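Local coordinates for protein COG0546: Predicted phosphatases (Streptococcus pneumoniae, PDB 2AH5) that is of unknown function but probably acts as a phosphatase of the haloacid dehalogenase-like hydrolase family, at residues A[69-72]-A[73-77]; A[151-154]-A[155-158]. One frame throughout, in Å; residues are numbered along the deposited sequence.

Overall arrangement
From the N terminus the chain lays down strand 6-9 at the heart of the parallel sheet, then leaves it for a group of helices in which helix 64-79 carries interaction 1. Contacts there are one turn apart, so no loop is closed; they line up side chains facing helices 19-33 and 51-56. After returning to the sheet, the chain reaches interaction 2, where residues 151-158 round the corner between helix 139-149 and strand 157-161 and close a tight turn. The two contacts follow in series, neither nested nor crossed. Their centres lie about 35 Å apart on opposite sides of the chain's centre, one in the helical cap-like part, the other where the chain enters inner strand 157-161.

Interaction 1: A[69-72]-A[73-77]; sequences QIYR and SYYKA
The rings of Tyr71 and Tyr75 run side by side in the same direction, their planes only 10° apart but slid so far past each other, with centroids 6.0 Å apart, that the faces barely overlap. The touching is oblique instead: CE2 of Tyr71 lies 4.0 Å from CB of Tyr75, and the Tyr71 hydroxyl reaches CD1 of Tyr75. Four residues apart, the two leave the same side of the helix, and with each CG trans to its own backbone N they point the same way. Phe26 meets the Tyr71 ring edge-to-face, and Leu51 and Phe55 help bury it. This i to i+4 pairing belongs to helix 64-79, part of what is probably the helical cap of this HAD-like fold; Tyr75 touches Asp12 of a putative HAD-type DxDx(T/V) motif, and its OH is hydrogen-bonded to Lys108 NZ. Away from the rings, Ile70 O takes two donors: Tyr74 N, 3.1 Å away, and the hydroxyl of Ser73, whose OG lies 2.6 Å from it, in the carbonyl plane on a lone pair. With chi1 at 87°, Ser73 turns OG back onto the preceding turn. Lys76 N bonds to Arg72 O at 2.9 Å.

Interaction 2: A[151-154]-A[155-158]; sequences QLAP and EQAI
Gln156 reaches back to Leu152 and Ala153 because its CG stands trans to the carbonyl carbon (chi1 -64°) and the chain then runs out extended through chi2, 175°, carrying the amide past Ala153 O to the backbone before the turn. Leu152, with a similar first torsion, sends CD2 across this chain to within 3.8 Å of Gln156 NE2. The setting is the helix-to-strand corner of the alpha/beta, HAD-like fold, where the chain enters its parallel sheet: Gln151, with positive phi, is the C-prime residue of a Schellman motif ending helix 139-149, and a short 3-10 turn then leads into strand 157-161.

Two backbone bonds shape that turn. Gln156 N donates to Ala153 O at 2.9 Å, and Ala157 N to Pro154 O at 3.1 Å. The side chain of Gln156 adds a third bond, receiving Ala153 N at OE1 over 3.0 Å with an N-H...O angle of 161°, the donor tilted from the amide plane. Ala153 is thereby gripped by one residue at both its N, through Gln156 OE1, and its O, through Gln156 N. A water molecule donates to Gln151 O, 3.0 Å away; its approach to Gln156 OE1 is implausibly short, so a bridge between the two is doubtful.

Inward, Leu152 packs on Leu147 of the preceding helix and on Ala6 and Phe8 of strand 6-9, while Gln156 makes backbone bonds to Thr5 and Ala6, joining the corner to the central strand. Around the outer side, Glu155 bends at chi2 and lies alongside Pro154, close to Ala153 CB, bringing its OE1 to 3.3 Å from Pro154 CD.

Interaction 1: A[69-72]-A[73-77]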
loop_
_atom_site.group_PDB
_atom_site.type_symbol
_atom_site.label_atom_id
_atom_site.label_comp_id
_atom_site.label_asym_id
_atom_site.label_seq_id
_atom_site.Cartn_x
_atom_site.Cartn_y
_atom_site.Cartn_z
ATOM N N GLN A 69 -11.606 -16.116 2.648
ATOM C CA GLN A 69 -11.149 -17.231 1.830
ATOM C C GLN A 69 -11.523 -17.086 0.365
ATOM O O GLN A 69 -10.664 -17.253 -0.507
ATOM C CB GLN A 69 -11.648 -18.564 2.387
ATOM C CG GLN A 69 -11.195 -19.776 1.564
ATOM C CD GLN A 69 -11.749 -21.087 2.120
ATOM O OE1 GLN A 69 -11.679 -21.321 3.313
ATOM N NE2 GLN A 69 -12.290 -21.940 1.254
ATOM N N ILE A 70 -12.784 -16.767 0.090
ATOM C CA ILE A 70 -13.274 -16.658 -1.283
ATOM C C ILE A 70 -12.554 -15.484 -1.991
ATOM O O ILE A 70 -12.059 -15.619 -3.107
ATOM C CB ILE A 70 -14.827 -16.513 -1.327
ATOM C CG1 ILE A 70 -15.519 -17.813 -0.875
ATOM C CG2 ILE A 70 -15.315 -16.133 -2.737
ATOM C CD1 ILE A 70 -16.992 -17.613 -0.458
ATOM N N TYR A 71 -12.493 -14.336 -1.322
ATOM C CA TYR A 71 -11.779 -13.175 -1.856
ATOM C C TYR A 71 -10.367 -13.535 -2.326
ATOM O O TYR A 71 -9.948 -13.191 -3.432
ATOM C CB TYR A 71 -11.721 -12.081 -0.783
ATOM C CG TYR A 71 -10.961 -10.837 -1.234
ATOM C CD1 TYR A 71 -11.631 -9.699 -1.644
ATOM C CD2 TYR A 71 -9.568 -10.824 -1.233
ATOM C CE1 TYR A 71 -10.927 -8.554 -2.044
ATOM C CE2 TYR A 71 -8.859 -9.709 -1.636
ATOM C CZ TYR A 71 -9.534 -8.582 -2.039
ATOM O OH TYR A 71 -8.795 -7.473 -2.444
ATOM N N ARG A 72 -9.635 -14.210 -1.468
ATOM C CA ARG A 72 -8.257 -14.568 -1.799
ATOM C C ARG A 72 -8.188 -15.549 -2.970
ATOM O O ARG A 72 -7.238 -15.486 -3.767
ATOM C CB ARG A 72 -7.522 -15.086 -0.575
ATOM C CG ARG A 72 -7.443 -14.077 0.543
ATOM C CD ARG A 72 -6.202 -14.277 1.356
ATOM N NE ARG A 72 -6.003 -13.207 2.340
ATOM C CZ ARG A 72 -5.668 -11.945 2.046
ATOM N NH1 ARG A 72 -5.522 -11.557 0.785
ATOM N NH2 ARG A 72 -5.507 -11.054 3.024
ATOM N N SER A 73 -9.215 -16.398 -3.097
ATOM C CA SER A 73 -9.372 -17.327 -4.226
ATOM C C SER A 73 -9.530 -16.643 -5.587
ATOM O O SER A 73 -9.083 -17.181 -6.616
ATOM C CB SER A 73 -10.547 -18.313 -3.992
ATOM O OG SER A 73 -11.809 -17.794 -4.426
ATOM N N TYR A 74 -10.184 -15.485 -5.619
ATOM C CA TYR A 74 -10.211 -14.701 -6.832
ATOM C C TYR A 74 -8.877 -13.935 -6.959
ATOM O O TYR A 74 -8.259 -13.910 -8.032
ATOM C CB TYR A 74 -11.407 -13.740 -6.857
ATOM C CG TYR A 74 -11.482 -12.933 -8.130
ATOM C CD1 TYR A 74 -12.302 -13.332 -9.198
ATOM C CD2 TYR A 74 -10.703 -11.794 -8.288
ATOM C CE1 TYR A 74 -12.363 -12.586 -10.386
ATOM C CE2 TYR A 74 -10.745 -11.051 -9.471
ATOM C CZ TYR A 74 -11.581 -11.449 -10.513
ATOM O OH TYR A 74 -11.598 -10.711 -11.680
ATOM N N TYR A 75 -8.422 -13.340 -5.861
ATOM C CA TYR A 75 -7.306 -12.387 -5.954
ATOM C C TYR A 75 -5.987 -13.021 -6.412
ATOM O O TYR A 75 -5.293 -12.485 -7.294
ATOM C CB TYR A 75 -7.122 -11.597 -4.652
ATOM C CG TYR A 75 -6.305 -10.362 -4.929
ATOM C CD1 TYR A 75 -6.893 -9.246 -5.512
ATOM C CD2 TYR A 75 -4.939 -10.340 -4.675
ATOM C CE1 TYR A 75 -6.147 -8.112 -5.838
ATOM C CE2 TYR A 75 -4.165 -9.207 -5.005
ATOM C CZ TYR A 75 -4.797 -8.098 -5.576
ATOM O OH TYR A 75 -4.067 -6.975 -5.885
ATOM N N LYS A 76 -5.644 -14.159 -5.814
ATOM C CA LYS A 76 -4.392 -14.861 -6.149
ATOM C C LYS A 76 -4.327 -15.318 -7.605
ATOM O O LYS A 76 -3.285 -15.182 -8.270
ATOM C CB LYS A 76 -4.166 -16.046 -5.187
ATOM C CG LYS A 76 -3.819 -15.619 -3.757
ATOM C CD LYS A 76 -2.429 -14.923 -3.684
ATOM C CE LYS A 76 -1.374 -15.789 -3.002
ATOM N NZ LYS A 76 -0.032 -15.124 -3.019
ATOM N N ALA A 77 -5.440 -15.827 -8.112
ATOM C CA ALA A 77 -5.509 -16.381 -9.464
ATOM C C ALA A 77 -5.806 -15.351 -10.547
ATOM O O ALA A 77 -5.413 -15.542 -11.700
ATOM C CB ALA A 77 -6.552 -17.516 -9.524
#

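Interaction 2: A[151-154]-A[155-158]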
loop_
_atom_site.group_PDB
_atom_site.type_symbol
_atom_site.label_atom_id
_atom_site.label_comp_id
_atom_site.label_asym_id
_atom_site.label_seq_id
_atom_site.Cartn_x
_atom_site.Cartn_y
_atom_site.Cartn_z
ATOM N N GLN A 151 19.497 -1.481 9.074
ATOM C CA GLN A 151 20.322 -0.777 10.049
ATOM C C GLN A 151 20.098 0.728 9.932
ATOM O O GLN A 151 21.053 1.488 9.882
ATOM C CB GLN A 151 21.801 -1.116 9.823
ATOM C CG GLN A 151 22.164 -2.537 10.197
ATOM C CD GLN A 151 23.646 -2.835 9.976
ATOM O OE1 GLN A 151 24.529 -2.088 10.406
ATOM N NE2 GLN A 151 23.917 -3.960 9.334
ATOM N N LEU A 152 18.821 1.116 9.857
ATOM C CA LEU A 152 18.412 2.514 9.755
ATOM C C LEU A 152 17.762 2.981 11.037
ATOM O O LEU A 152 16.916 2.271 11.609
ATOM C CB LEU A 152 17.383 2.680 8.618
ATOM C CG LEU A 152 17.807 2.368 7.188
ATOM C CD1 LEU A 152 16.570 2.176 6.303
ATOM C CD2 LEU A 152 18.673 3.538 6.671
ATOM N N ALA A 153 18.113 4.195 11.449
ATOM C CA ALA A 153 17.363 4.937 12.483
ATOM C C ALA A 153 16.126 5.543 11.833
ATOM O O ALA A 153 16.155 5.870 10.652
ATOM C CB ALA A 153 18.208 6.021 13.092
ATOM N N PRO A 154 15.029 5.663 12.590
ATOM C CA PRO A 154 13.782 6.128 11.969
ATOM C C PRO A 154 13.926 7.493 11.265
ATOM O O PRO A 154 13.297 7.742 10.234
ATOM C CB PRO A 154 12.833 6.234 13.155
ATOM C CG PRO A 154 13.370 5.310 14.165
ATOM C CD PRO A 154 14.851 5.376 14.020
ATOM N N GLU A 155 14.798 8.340 11.808
ATOM C CA GLU A 155 15.060 9.668 11.277
ATOM C C GLU A 155 15.584 9.641 9.828
ATOM O O GLU A 155 15.444 10.618 9.079
ATOM C CB GLU A 155 16.037 10.383 12.217
ATOM C CG GLU A 155 15.476 10.632 13.648
ATOM C CD GLU A 155 15.348 9.378 14.577
ATOM O OE1 GLU A 155 16.097 8.393 14.476
ATOM O OE2 GLU A 155 14.471 9.394 15.453
ATOM N N GLN A 156 16.155 8.503 9.427
ATOM C CA GLN A 156 16.737 8.349 8.108
ATOM C C GLN A 156 15.753 7.838 7.047
ATOM O O GLN A 156 16.158 7.668 5.890
ATOM C CB GLN A 156 17.900 7.358 8.126
ATOM C CG GLN A 156 19.118 7.727 8.934
ATOM C CD GLN A 156 20.090 6.552 8.904
ATOM O OE1 GLN A 156 20.091 5.727 9.810
ATOM N NE2 GLN A 156 20.840 6.420 7.811
ATOM N N ALA A 157 14.500 7.555 7.431
ATOM C CA ALA A 157 13.536 7.029 6.464
ATOM C C ALA A 157 12.301 7.940 6.287
ATOM O O ALA A 157 11.998 8.784 7.143
ATOM C CB ALA A 157 13.108 5.607 6.848
ATOM N N ILE A 158 11.605 7.744 5.171
ATOM C CA ILE A 158 10.327 8.404 4.910
ATOM C C ILE A 158 9.474 7.362 4.208
ATOM O O ILE A 158 9.995 6.543 3.448
ATOM C CB ILE A 158 10.508 9.713 4.058
ATOM C CG1 ILE A 158 9.170 10.456 3.831
ATOM C CG2 ILE A 158 11.218 9.462 2.728
ATOM C CD1 ILE A 158 9.402 11.945 3.451
HETATM O O HOH W 1 21.803 4.289 10.765
#